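Local coordinates for protein haloperoxidase (PDB 1QHB) that catalyses the vanadate-dependent halogenation of organic substrates, using hydrogen peroxide to oxidise bromide, at residues V541-N546 and H551-Q556; L380-E385 and E572-T577; S52-F57 and S426-V431. All blocks are in the same frame, centred on the assembly; numbering follows the deposited sequence.

Interaction 1: residues V541-N546 and H551-Q556; sequences VAIGRN and HYFSDQ. With PO4 (phosphate ion), chain G.
Arg545 and His551 converge on one phosphate ion, probably from the crystallisation liquor. Arg545 NH2 meets PO4 O1 at 2.8 Å, in the guanidinium plane and fairly straight (161°), while its NE gives O2 only a weak bond. The arginine chain, bent at chi2 and chi3 (both -73°), curls this edge to the anion. His551 NE2 bonds O4 of the same ion at 3.1 Å, and O1 weakly. Lys398, Arg406, Ser483, Gly484 and His485 also bond the phosphate; together they form the site assigned to vanadate in the helical core of the vanadium haloperoxidase fold, so the phosphate probably occupies the cofactor's place. Behind the ring, His551 ND1 donates in its ring plane to Asp555 OD2 at 2.6 Å, which, with the NE2 bonds, would hold the ring's rotation. That oxygen also accepts Tyr552 N from the opposite face of its carboxylate. Further out, Gln556 NE2 bonds Ala542 O at 2.9 Å from above the carbonyl plane, while Arg545 N reaches that oxygen from the other face. Gln556 OE1 sits 3.2 Å above the plane of the His551 ring, toward its rim, and Asn546 OD1 lies 3.3 Å from Gln556 CG, the amide planes 49° apart.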
ATOM      1  N   VAL A 541       3.085 -12.147  50.091  1.00 10.85           N
ATOM      2  CA  VAL A 541       2.826 -10.718  49.921  1.00 10.83           C
ATOM      3  C   VAL A 541       1.363 -10.465  49.615  1.00 11.88           C
ATOM      4  O   VAL A 541       0.770  -9.545  50.183  1.00 14.14           O
ATOM      5  CB  VAL A 541       3.733 -10.158  48.825  1.00 13.87           C
ATOM      6  CG1 VAL A 541       3.370  -8.721  48.471  1.00  9.80           C
ATOM      7  CG2 VAL A 541       5.191 -10.332  49.262  1.00 10.75           C
ATOM      8  N   ALA A 542       0.697 -11.229  48.794  1.00 11.70           N
ATOM      9  CA  ALA A 542      -0.693 -11.070  48.408  1.00 11.60           C
ATOM     10  C   ALA A 542      -1.603 -11.335  49.598  1.00 12.06           C
ATOM     11  O   ALA A 542      -2.485 -10.499  49.855  1.00 11.08           O
ATOM     12  CB  ALA A 542      -1.006 -12.125  47.307  1.00  7.04           C
ATOM     13  N   ILE A 543      -1.348 -12.466  50.297  1.00 10.50           N
ATOM     14  CA  ILE A 543      -2.189 -12.787  51.458  1.00 12.43           C
ATOM     15  C   ILE A 543      -1.898 -11.817  52.608  1.00 12.06           C
ATOM     16  O   ILE A 543      -2.780 -11.452  53.389  1.00 11.12           O
ATOM     17  CB  ILE A 543      -2.027 -14.217  51.976  1.00 20.62           C
ATOM     18  CG1 ILE A 543      -2.307 -15.292  50.949  1.00 16.49           C
ATOM     19  CG2 ILE A 543      -2.876 -14.407  53.241  1.00 12.86           C
ATOM     20  CD1 ILE A 543      -3.676 -15.361  50.320  1.00 23.30           C
ATOM     21  N   GLY A 544      -0.687 -11.264  52.680  1.00  9.56           N
ATOM     22  CA  GLY A 544      -0.455 -10.206  53.668  1.00  6.00           C
ATOM     23  C   GLY A 544      -1.497  -9.088  53.529  1.00 12.88           C
ATOM     24  O   GLY A 544      -1.825  -8.464  54.536  1.00 12.48           O
ATOM     25  N   ARG A 545      -1.994  -8.737  52.314  1.00 10.33           N
ATOM     26  CA  ARG A 545      -2.931  -7.626  52.161  1.00 12.27           C
ATOM     27  C   ARG A 545      -4.295  -7.992  52.756  1.00 12.22           C
ATOM     28  O   ARG A 545      -4.974  -7.197  53.424  1.00 12.30           O
ATOM     29  CB  ARG A 545      -3.095  -7.128  50.725  1.00 12.87           C
ATOM     30  CG  ARG A 545      -1.805  -6.739  49.997  1.00  9.62           C
ATOM     31  CD  ARG A 545      -1.249  -5.442  50.532  1.00 11.93           C
ATOM     32  NE  ARG A 545      -2.109  -4.366  50.063  1.00 10.71           N
ATOM     33  CZ  ARG A 545      -2.019  -3.076  50.443  1.00 11.12           C
ATOM     34  NH1 ARG A 545      -1.071  -2.773  51.290  1.00 10.39           N
ATOM     35  NH2 ARG A 545      -2.875  -2.220  49.937  1.00  7.14           N
ATOM     36  N   ASN A 546      -4.644  -9.257  52.692  1.00  8.68           N
ATOM     37  CA  ASN A 546      -5.826  -9.845  53.275  1.00 11.58           C
ATOM     38  C   ASN A 546      -5.737  -9.804  54.793  1.00 12.73           C
ATOM     39  O   ASN A 546      -6.672  -9.324  55.437  1.00 12.29           O
ATOM     40  CB  ASN A 546      -5.951 -11.311  52.832  1.00  8.95           C
ATOM     41  CG  ASN A 546      -6.262 -11.484  51.361  1.00 16.11           C
ATOM     42  OD1 ASN A 546      -6.165 -10.552  50.598  1.00 12.85           O
ATOM     43  ND2 ASN A 546      -6.635 -12.683  50.910  1.00 12.70           N
ATOM     44  N   HIS A 551      -8.047  -6.815  51.225  1.00 11.53           N
ATOM     45  CA  HIS A 551      -8.402  -7.599  50.057  1.00 11.97           C
ATOM     46  C   HIS A 551      -9.108  -8.893  50.472  1.00 13.72           C
ATOM     47  O   HIS A 551      -8.915  -9.364  51.609  1.00 13.39           O
ATOM     48  CB  HIS A 551      -7.134  -8.030  49.268  1.00  8.41           C
ATOM     49  CG  HIS A 551      -6.805  -6.957  48.259  1.00 12.53           C
ATOM     50  ND1 HIS A 551      -7.689  -6.562  47.288  1.00  8.63           N
ATOM     51  CD2 HIS A 551      -5.753  -6.135  48.175  1.00  9.10           C
ATOM     52  CE1 HIS A 551      -7.131  -5.578  46.600  1.00 10.04           C
ATOM     53  NE2 HIS A 551      -5.971  -5.282  47.121  1.00 11.42           N
ATOM     54  N   TYR A 552      -9.786  -9.519  49.531  1.00 11.35           N
ATOM     55  CA  TYR A 552     -10.346 -10.846  49.766  1.00  9.72           C
ATOM     56  C   TYR A 552      -9.500 -11.897  49.092  1.00 11.84           C
ATOM     57  O   TYR A 552      -8.758 -11.544  48.139  1.00 11.48           O
ATOM     58  CB  TYR A 552     -11.716 -10.956  49.083  1.00 10.40           C
ATOM     59  CG  TYR A 552     -12.665  -9.807  49.321  1.00 11.12           C
ATOM     60  CD1 TYR A 552     -12.630  -8.653  48.545  1.00  7.78           C
ATOM     61  CD2 TYR A 552     -13.617  -9.924  50.322  1.00  7.99           C
ATOM     62  CE1 TYR A 552     -13.511  -7.609  48.741  1.00  7.47           C
ATOM     63  CE2 TYR A 552     -14.540  -8.875  50.513  1.00 11.28           C
ATOM     64  CZ  TYR A 552     -14.460  -7.745  49.730  1.00 10.41           C
ATOM     65  OH  TYR A 552     -15.398  -6.762  49.947  1.00 10.15           O
ATOM     66  N   PHE A 553      -9.650 -13.170  49.415  1.00 11.21           N
ATOM     67  CA  PHE A 553      -8.899 -14.218  48.681  1.00 10.39           C
ATOM     68  C   PHE A 553      -8.977 -14.120  47.163  1.00 11.84           C
ATOM     69  O   PHE A 553      -7.959 -14.229  46.458  1.00 11.00           O
ATOM     70  CB  PHE A 553      -9.438 -15.584  49.143  1.00  8.36           C
ATOM     71  CG  PHE A 553      -8.570 -16.694  48.556  1.00  9.89           C
ATOM     72  CD1 PHE A 553      -7.381 -17.048  49.149  1.00  8.32           C
ATOM     73  CD2 PHE A 553      -8.961 -17.363  47.390  1.00  6.42           C
ATOM     74  CE1 PHE A 553      -6.583 -18.056  48.624  1.00  9.19           C
ATOM     75  CE2 PHE A 553      -8.169 -18.336  46.895  1.00 12.34           C
ATOM     76  CZ  PHE A 553      -6.979 -18.708  47.480  1.00  6.56           C
ATOM     77  N   SER A 554     -10.146 -13.990  46.556  1.00  8.46           N
ATOM     78  CA  SER A 554     -10.393 -14.003  45.123  1.00  8.15           C
ATOM     79  C   SER A 554      -9.717 -12.846  44.403  1.00 10.49           C
ATOM     80  O   SER A 554      -9.230 -13.005  43.265  1.00 12.61           O
ATOM     81  CB  SER A 554     -11.904 -13.983  44.805  1.00  6.77           C
ATOM     82  OG  SER A 554     -12.488 -12.855  45.502  1.00 10.29           O
ATOM     83  N   ASP A 555      -9.544 -11.694  45.025  1.00  9.42           N
ATOM     84  CA  ASP A 555      -8.833 -10.585  44.486  1.00  9.72           C
ATOM     85  C   ASP A 555      -7.370 -10.986  44.215  1.00 11.21           C
ATOM     86  O   ASP A 555      -6.750 -10.586  43.213  1.00 11.15           O
ATOM     87  CB  ASP A 555      -8.702  -9.432  45.520  1.00  8.10           C
ATOM     88  CG  ASP A 555      -9.996  -8.740  45.900  1.00 12.19           C
ATOM     89  OD1 ASP A 555     -11.059  -8.865  45.210  1.00 11.78           O
ATOM     90  OD2 ASP A 555      -9.882  -7.957  46.903  1.00 12.94           O
ATOM     91  N   GLN A 556      -6.780 -11.663  45.197  1.00  8.36           N
ATOM     92  CA  GLN A 556      -5.375 -12.063  45.130  1.00 10.21           C
ATOM     93  C   GLN A 556      -5.119 -13.143  44.086  1.00  9.56           C
ATOM     94  O   GLN A 556      -4.272 -13.016  43.179  1.00 11.93           O
ATOM     95  CB  GLN A 556      -4.881 -12.515  46.528  1.00  8.48           C
ATOM     96  CG  GLN A 556      -5.078 -11.472  47.610  1.00 12.61           C
ATOM     97  CD  GLN A 556      -4.890 -10.042  47.192  1.00 14.15           C
ATOM     98  OE1 GLN A 556      -5.697  -9.434  46.510  1.00 21.93           O
ATOM     99  NE2 GLN A 556      -3.824  -9.359  47.538  1.00 10.82           N
TER
HETATM  100  P   PO4 G3000      -3.571  -3.038  46.609  1.00 11.64           P
HETATM  101  O1  PO4 G3000      -4.496  -2.777  47.745  1.00 14.53           O
HETATM  102  O2  PO4 G3000      -2.743  -4.256  46.836  1.00 15.34           O
HETATM  103  O3  PO4 G3000      -2.704  -1.863  46.414  1.00 17.49           O
HETATM  104  O4  PO4 G3000      -4.447  -3.263  45.399  1.00 15.84           O

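Interaction 2: residues L380-E385 and E572-T577; sequences LSLVTE and EEQSLT
Gln574 and Glu385 reach for each other from opposite directions, and the amide and carboxylate meet with their planes 71° apart. Gln574 NE2 approaches Glu385 OE2 to 3.2 Å, but the angle at the hydrogen, 126°, makes this a weak hydrogen bond. Reach comes from the glutamine chain, extended beyond CG (chi2 -174°), which carries the amide out from its helix toward Glu385. Leu382 slides past the same amide in the opposite sense: its CD1 lies 3.7 Å from Gln574 OE1, with CD2 of the leucine 4.1 Å from that oxygen, so the carbonyl end of the amide rests against methyl groups. The NE2 end has a stronger partner in Glu135, whose carboxylate also comes close to Glu385. The NE2 thus faces two neighbouring carboxylates, and may ease their repulsion, unless one of them is protonated. Glu135 and Glu385 would probably lose their shared donor, and a gap open beside the Leu382 methyls, were an alanine here instead of the glutamine. Glu385 has its strongest partner in Arg389 of a neighbouring subunit, which packs along this side of the contact. Within the chain, the contact joins the end region of helix 553-574 to helix 376-402, and Leu382 of the latter also packs on Ile495 of helix 484-499.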
ATOM      1  N   LEU A 380      17.753  -8.347  36.615  1.00 11.16           N
ATOM      2  CA  LEU A 380      17.523  -7.259  37.579  1.00 11.80           C
ATOM      3  C   LEU A 380      16.708  -6.163  36.921  1.00 12.06           C
ATOM      4  O   LEU A 380      15.852  -5.649  37.652  1.00 10.92           O
ATOM      5  CB  LEU A 380      18.831  -6.689  38.123  1.00  6.01           C
ATOM      6  CG  LEU A 380      19.538  -7.573  39.178  1.00 14.39           C
ATOM      7  CD1 LEU A 380      20.963  -7.079  39.345  1.00  8.10           C
ATOM      8  CD2 LEU A 380      18.770  -7.512  40.486  1.00  9.57           C
ATOM      9  N   SER A 381      16.859  -5.862  35.619  1.00 13.49           N
ATOM     10  CA  SER A 381      15.973  -4.850  35.037  1.00 11.36           C
ATOM     11  C   SER A 381      14.602  -5.402  34.669  1.00 10.85           C
ATOM     12  O   SER A 381      13.566  -4.748  34.787  1.00 12.17           O
ATOM     13  CB  SER A 381      16.594  -4.230  33.793  1.00 13.79           C
ATOM     14  OG  SER A 381      17.491  -3.182  34.118  1.00 21.93           O
ATOM     15  N   LEU A 382      14.612  -6.633  34.176  1.00 10.99           N
ATOM     16  CA  LEU A 382      13.385  -7.284  33.707  1.00 12.18           C
ATOM     17  C   LEU A 382      12.410  -7.525  34.842  1.00 13.11           C
ATOM     18  O   LEU A 382      11.207  -7.297  34.656  1.00 12.84           O
ATOM     19  CB  LEU A 382      13.727  -8.560  32.938  1.00 17.58           C
ATOM     20  CG  LEU A 382      12.712  -9.231  32.021  1.00 21.32           C
ATOM     21  CD1 LEU A 382      12.010  -8.212  31.142  1.00 10.00           C
ATOM     22  CD2 LEU A 382      13.355 -10.296  31.135  1.00 22.37           C
ATOM     23  N   VAL A 383      12.872  -7.880  36.061  1.00 11.38           N
ATOM     24  CA  VAL A 383      11.906  -8.164  37.121  1.00 10.09           C
ATOM     25  C   VAL A 383      11.153  -6.926  37.566  1.00 12.28           C
ATOM     26  O   VAL A 383      10.034  -6.947  38.122  1.00 11.60           O
ATOM     27  CB  VAL A 383      12.665  -8.865  38.259  1.00 13.53           C
ATOM     28  CG1 VAL A 383      13.622  -7.910  38.976  1.00  8.99           C
ATOM     29  CG2 VAL A 383      11.670  -9.408  39.269  1.00 12.49           C
ATOM     30  N   THR A 384      11.823  -5.776  37.469  1.00 10.61           N
ATOM     31  CA  THR A 384      11.233  -4.509  37.932  1.00 13.58           C
ATOM     32  C   THR A 384      10.447  -3.838  36.826  1.00 12.79           C
ATOM     33  O   THR A 384       9.426  -3.242  37.132  1.00 13.25           O
ATOM     34  CB  THR A 384      12.319  -3.511  38.413  1.00 15.71           C
ATOM     35  OG1 THR A 384      13.251  -3.307  37.337  1.00 14.55           O
ATOM     36  CG2 THR A 384      13.107  -4.072  39.580  1.00  9.50           C
ATOM     37  N   GLU A 385      10.842  -3.989  35.561  1.00 14.70           N
ATOM     38  CA  GLU A 385      10.137  -3.286  34.465  1.00 12.51           C
ATOM     39  C   GLU A 385       8.758  -3.836  34.171  1.00 11.80           C
ATOM     40  O   GLU A 385       7.906  -3.082  33.690  1.00 11.73           O
ATOM     41  CB  GLU A 385      10.981  -3.266  33.200  1.00 11.57           C
ATOM     42  CG  GLU A 385      10.638  -4.272  32.099  1.00 11.31           C
ATOM     43  CD  GLU A 385      11.621  -4.223  30.947  1.00 19.03           C
ATOM     44  OE1 GLU A 385      12.842  -4.164  31.202  1.00 16.19           O
ATOM     45  OE2 GLU A 385      11.222  -4.238  29.741  1.00 14.93           O
ATOM     46  N   GLU A 572       7.443 -12.904  25.376  1.00  6.18           N
ATOM     47  CA  GLU A 572       7.236 -13.308  23.968  1.00 11.51           C
ATOM     48  C   GLU A 572       7.575 -12.218  22.952  1.00 10.13           C
ATOM     49  O   GLU A 572       8.171 -12.521  21.924  1.00  9.74           O
ATOM     50  CB  GLU A 572       5.791 -13.709  23.625  1.00  9.88           C
ATOM     51  CG  GLU A 572       5.376 -14.922  24.470  1.00 22.82           C
ATOM     52  CD  GLU A 572       3.913 -15.279  24.257  1.00 35.31           C
ATOM     53  OE1 GLU A 572       3.150 -14.390  23.809  1.00 30.90           O
ATOM     54  OE2 GLU A 572       3.554 -16.444  24.541  1.00 36.17           O
ATOM     55  N   GLU A 573       7.180 -10.987  23.258  1.00  7.36           N
ATOM     56  CA  GLU A 573       7.490  -9.865  22.372  1.00  9.26           C
ATOM     57  C   GLU A 573       8.977  -9.550  22.344  1.00 11.18           C
ATOM     58  O   GLU A 573       9.464  -9.274  21.227  1.00 10.09           O
ATOM     59  CB  GLU A 573       6.706  -8.636  22.817  1.00  5.86           C
ATOM     60  CG  GLU A 573       5.246  -8.769  22.383  1.00  6.02           C
ATOM     61  CD  GLU A 573       4.392  -7.758  23.153  1.00  9.77           C
ATOM     62  OE1 GLU A 573       4.734  -6.559  23.228  1.00  9.72           O
ATOM     63  OE2 GLU A 573       3.368  -8.251  23.673  1.00 10.90           O
ATOM     64  N   GLN A 574       9.629  -9.662  23.477  1.00 10.12           N
ATOM     65  CA  GLN A 574      11.059  -9.434  23.565  1.00  9.01           C
ATOM     66  C   GLN A 574      11.879 -10.520  22.923  1.00 11.76           C
ATOM     67  O   GLN A 574      13.041 -10.276  22.550  1.00 12.77           O
ATOM     68  CB  GLN A 574      11.460  -9.304  25.045  1.00  8.23           C
ATOM     69  CG  GLN A 574      11.167  -7.867  25.506  1.00  9.07           C
ATOM     70  CD  GLN A 574      11.707  -7.665  26.940  1.00 14.75           C
ATOM     71  OE1 GLN A 574      12.339  -8.531  27.520  1.00 13.43           O
ATOM     72  NE2 GLN A 574      11.442  -6.486  27.483  1.00  6.69           N
ATOM     73  N   SER A 575      11.318 -11.690  22.651  1.00 10.99           N
ATOM     74  CA  SER A 575      12.051 -12.770  22.026  1.00 10.96           C
ATOM     75  C   SER A 575      12.386 -12.417  20.591  1.00 12.36           C
ATOM     76  O   SER A 575      13.359 -12.951  20.062  1.00 12.47           O
ATOM     77  CB  SER A 575      11.281 -14.093  22.068  1.00 10.16           C
ATOM     78  OG  SER A 575      10.140 -14.031  21.228  1.00 18.93           O
ATOM     79  N   LEU A 576      11.696 -11.467  19.952  1.00 11.21           N
ATOM     80  CA  LEU A 576      12.029 -11.074  18.598  1.00 10.11           C
ATOM     81  C   LEU A 576      13.290 -10.241  18.543  1.00 11.66           C
ATOM     82  O   LEU A 576      13.824 -10.099  17.460  1.00 14.05           O
ATOM     83  CB  LEU A 576      10.881 -10.308  17.959  1.00 13.30           C
ATOM     84  CG  LEU A 576       9.533 -11.067  17.901  1.00 19.12           C
ATOM     85  CD1 LEU A 576       8.476 -10.094  17.407  1.00 17.12           C
ATOM     86  CD2 LEU A 576       9.625 -12.275  16.992  1.00 14.48           C
ATOM     87  N   THR A 577      13.834  -9.756  19.655  1.00 10.43           N
ATOM     88  CA  THR A 577      15.000  -8.900  19.616  1.00 10.77           C
ATOM     89  C   THR A 577      16.346  -9.558  19.642  1.00 11.71           C
ATOM     90  O   THR A 577      17.331  -8.851  19.403  1.00 11.46           O
ATOM     91  CB  THR A 577      14.913  -7.939  20.849  1.00 12.00           C
ATOM     92  OG1 THR A 577      14.968  -8.716  22.065  1.00 12.13           O
ATOM     93  CG2 THR A 577      13.611  -7.181  20.853  1.00  3.97           C
TER

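Interaction 3: residues S52-F57 and S426-V431; sequences SFIGSF and SVFPEV
A type I beta turn from Phe53 to Ser56, closed by the Ser56 N to Phe53 O bond of 3.2 Å, presents Ile54 to the loop that leads from helix 407-422 into helix 432-437. The contact is therefore loop against loop, and Ile54 carries the whole of the turn's side with two branches. Its CG2 methyl packs against the Phe428 ring, 3.7 Å from CE1 and 4.1 Å from CD1, approaching obliquely as the two side chains slide past each other in opposite directions. Val427 CG1 covers one face of this ring, 3.9 Å above its centre, and Leu413 and Val416 of helix 407-422 also touch Phe428. Within 426-431, Val431 N bonds Phe428 O at 3.0 Å, and Asn417 donates to that same carbonyl oxygen, holding the aromatic residue's backbone to the preceding helix. The second branch of Ile54 goes to Glu430. With chi1 at 61°, CG1 lies between the backbone N and the carbonyl carbon, and the chain then extends to its end methyl. The Glu430 chain, bent at chi2 (93°), lays its carboxylate alongside that methyl, a van der Waals contact with Ile54 CD1 3.6 Å from Glu430 OE2 and 3.8 Å from its CD.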
ATOM      1  N   SER A  52     -28.475   1.819  44.771  1.00 13.68           N
ATOM      2  CA  SER A  52     -27.866   2.307  46.004  1.00 14.33           C
ATOM      3  C   SER A  52     -26.343   2.180  46.004  1.00 15.88           C
ATOM      4  O   SER A  52     -25.666   2.802  46.845  1.00 15.95           O
ATOM      5  CB  SER A  52     -28.432   1.468  47.162  1.00 11.28           C
ATOM      6  OG  SER A  52     -28.073   0.079  46.901  1.00 16.56           O
ATOM      7  N   PHE A  53     -25.801   1.326  45.140  1.00 14.23           N
ATOM      8  CA  PHE A  53     -24.373   1.113  44.986  1.00 12.55           C
ATOM      9  C   PHE A  53     -23.708   0.541  46.223  1.00 14.42           C
ATOM     10  O   PHE A  53     -22.502   0.714  46.332  1.00 14.61           O
ATOM     11  CB  PHE A  53     -23.704   2.436  44.595  1.00  9.86           C
ATOM     12  CG  PHE A  53     -24.131   2.863  43.213  1.00 10.85           C
ATOM     13  CD1 PHE A  53     -23.899   2.058  42.105  1.00 10.09           C
ATOM     14  CD2 PHE A  53     -24.803   4.062  43.056  1.00 11.37           C
ATOM     15  CE1 PHE A  53     -24.351   2.420  40.829  1.00 11.99           C
ATOM     16  CE2 PHE A  53     -25.248   4.451  41.789  1.00 11.18           C
ATOM     17  CZ  PHE A  53     -25.016   3.616  40.687  1.00 11.10           C
ATOM     18  N   ILE A  54     -24.391  -0.262  47.071  1.00 13.10           N
ATOM     19  CA  ILE A  54     -23.798  -0.808  48.269  1.00 12.53           C
ATOM     20  C   ILE A  54     -22.748  -1.882  48.019  1.00 15.93           C
ATOM     21  O   ILE A  54     -22.012  -2.263  48.956  1.00 15.67           O
ATOM     22  CB  ILE A  54     -24.864  -1.408  49.246  1.00  9.57           C
ATOM     23  CG1 ILE A  54     -25.647  -2.549  48.642  1.00 14.61           C
ATOM     24  CG2 ILE A  54     -25.837  -0.317  49.760  1.00 12.29           C
ATOM     25  CD1 ILE A  54     -26.618  -3.258  49.556  1.00 12.63           C
ATOM     26  N   GLY A  55     -22.713  -2.464  46.801  1.00 14.31           N
ATOM     27  CA  GLY A  55     -21.738  -3.567  46.592  1.00 12.24           C
ATOM     28  C   GLY A  55     -20.582  -3.009  45.758  1.00 14.16           C
ATOM     29  O   GLY A  55     -19.751  -3.793  45.299  1.00 13.24           O
ATOM     30  N   SER A  56     -20.521  -1.680  45.642  1.00  6.10           N
ATOM     31  CA  SER A  56     -19.521  -1.030  44.838  1.00  9.72           C
ATOM     32  C   SER A  56     -18.527  -0.176  45.616  1.00 12.15           C
ATOM     33  O   SER A  56     -18.837   0.349  46.689  1.00 11.59           O
ATOM     34  CB  SER A  56     -20.199  -0.049  43.814  1.00 10.90           C
ATOM     35  OG  SER A  56     -21.088  -0.833  43.004  1.00 13.74           O
ATOM     36  N   PHE A  57     -17.350   0.046  45.014  1.00 11.26           N
ATOM     37  CA  PHE A  57     -16.379   0.895  45.722  1.00 11.91           C
ATOM     38  C   PHE A  57     -16.890   2.316  45.722  1.00 14.41           C
ATOM     39  O   PHE A  57     -17.066   2.852  44.650  1.00  9.28           O
ATOM     40  CB  PHE A  57     -15.057   0.901  44.968  1.00  9.86           C
ATOM     41  CG  PHE A  57     -13.998   1.804  45.492  1.00 11.91           C
ATOM     42  CD1 PHE A  57     -13.209   1.464  46.565  1.00  7.28           C
ATOM     43  CD2 PHE A  57     -13.774   3.030  44.847  1.00  3.42           C
ATOM     44  CE1 PHE A  57     -12.231   2.333  47.017  1.00  7.93           C
ATOM     45  CE2 PHE A  57     -12.769   3.876  45.273  1.00  9.13           C
ATOM     46  CZ  PHE A  57     -12.027   3.531  46.371  1.00  9.35           C
ATOM     47  N   SER A 426     -34.929  -3.246  59.567  1.00 34.85           N
ATOM     48  CA  SER A 426     -34.286  -3.864  58.423  1.00 33.03           C
ATOM     49  C   SER A 426     -33.432  -2.862  57.667  1.00 32.26           C
ATOM     50  O   SER A 426     -33.972  -1.841  57.239  1.00 30.06           O
ATOM     51  CB  SER A 426     -35.260  -4.515  57.446  1.00 39.67           C
ATOM     52  OG  SER A 426     -36.067  -5.468  58.129  1.00 50.86           O
ATOM     53  N   VAL A 427     -32.132  -3.138  57.605  1.00 24.95           N
ATOM     54  CA  VAL A 427     -31.249  -2.245  56.855  1.00 23.09           C
ATOM     55  C   VAL A 427     -30.337  -3.191  56.064  1.00 22.97           C
ATOM     56  O   VAL A 427     -29.748  -4.094  56.666  1.00 20.60           O
ATOM     57  CB  VAL A 427     -30.442  -1.232  57.663  1.00 24.35           C
ATOM     58  CG1 VAL A 427     -29.701  -0.272  56.741  1.00 22.45           C
ATOM     59  CG2 VAL A 427     -31.291  -0.384  58.600  1.00 24.63           C
ATOM     60  N   PHE A 428     -30.268  -3.029  54.735  1.00 20.66           N
ATOM     61  CA  PHE A 428     -29.391  -3.912  53.950  1.00 19.37           C
ATOM     62  C   PHE A 428     -29.719  -5.393  54.111  1.00 20.07           C
ATOM     63  O   PHE A 428     -28.905  -6.273  54.407  1.00 19.71           O
ATOM     64  CB  PHE A 428     -27.909  -3.676  54.250  1.00 21.08           C
ATOM     65  CG  PHE A 428     -27.401  -2.273  54.156  1.00 17.18           C
ATOM     66  CD1 PHE A 428     -27.869  -1.377  53.201  1.00 13.10           C
ATOM     67  CD2 PHE A 428     -26.437  -1.815  55.053  1.00 17.10           C
ATOM     68  CE1 PHE A 428     -27.371  -0.090  53.128  1.00 12.98           C
ATOM     69  CE2 PHE A 428     -25.945  -0.511  54.995  1.00 15.70           C
ATOM     70  CZ  PHE A 428     -26.406   0.347  54.016  1.00 15.32           C
ATOM     71  N   PRO A 429     -30.937  -5.747  53.722  1.00 21.08           N
ATOM     72  CA  PRO A 429     -31.444  -7.105  53.763  1.00 20.80           C
ATOM     73  C   PRO A 429     -30.656  -8.027  52.885  1.00 21.81           C
ATOM     74  O   PRO A 429     -30.459  -9.227  53.160  1.00 22.25           O
ATOM     75  CB  PRO A 429     -32.911  -6.985  53.364  1.00 22.98           C
ATOM     76  CG  PRO A 429     -33.029  -5.708  52.627  1.00 21.33           C
ATOM     77  CD  PRO A 429     -31.991  -4.802  53.247  1.00 20.49           C
ATOM     78  N   GLU A 430     -29.973  -7.493  51.879  1.00 20.94           N
ATOM     79  CA  GLU A 430     -29.116  -8.241  50.971  1.00 21.51           C
ATOM     80  C   GLU A 430     -28.012  -8.958  51.731  1.00 22.02           C
ATOM     81  O   GLU A 430     -27.534  -9.978  51.244  1.00 24.85           O
ATOM     82  CB  GLU A 430     -28.510  -7.308  49.914  1.00 26.70           C
ATOM     83  CG  GLU A 430     -29.564  -6.544  49.116  1.00 24.12           C
ATOM     84  CD  GLU A 430     -29.858  -5.187  49.706  1.00 34.43           C
ATOM     85  OE1 GLU A 430     -29.929  -5.067  50.947  1.00 32.05           O
ATOM     86  OE2 GLU A 430     -30.021  -4.136  49.052  1.00 44.26           O
ATOM     87  N   VAL A 431     -27.554  -8.454  52.903  1.00 22.34           N
ATOM     88  CA  VAL A 431     -26.525  -9.224  53.608  1.00 21.32           C
ATOM     89  C   VAL A 431     -27.101 -10.072  54.736  1.00 22.97           C
ATOM     90  O   VAL A 431     -26.311 -10.577  55.546  1.00 21.99           O
ATOM     91  CB  VAL A 431     -25.364  -8.329  54.049  1.00 24.66           C
ATOM     92  CG1 VAL A 431     -24.730  -7.649  52.813  1.00 22.00           C
ATOM     93  CG2 VAL A 431     -25.744  -7.269  55.043  1.00 19.29           C
TER

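Interactions 1 and 2 share helix 553-574: its start supplies second-shell support (Asp555, Gln556) to the anion site near the chain's centre, whereas the end region 572-577 lies away from that site, at a subunit interface. Their centres are 27 Å apart. Both are buried, interaction 1 strongly polar, interaction 2 a weak polar bond beside leucine methyls. Interaction 1 buries 344 Å² between its segments and turns two side chains to an anion; interaction 2 buries 93 Å². Interaction 3, partly buried and on the opposite side of the chain's centre from interaction 2, joins loops chiefly through apolar contact, and no other subunit touches it. Its nearest atoms come within about 7 Å of interaction 1.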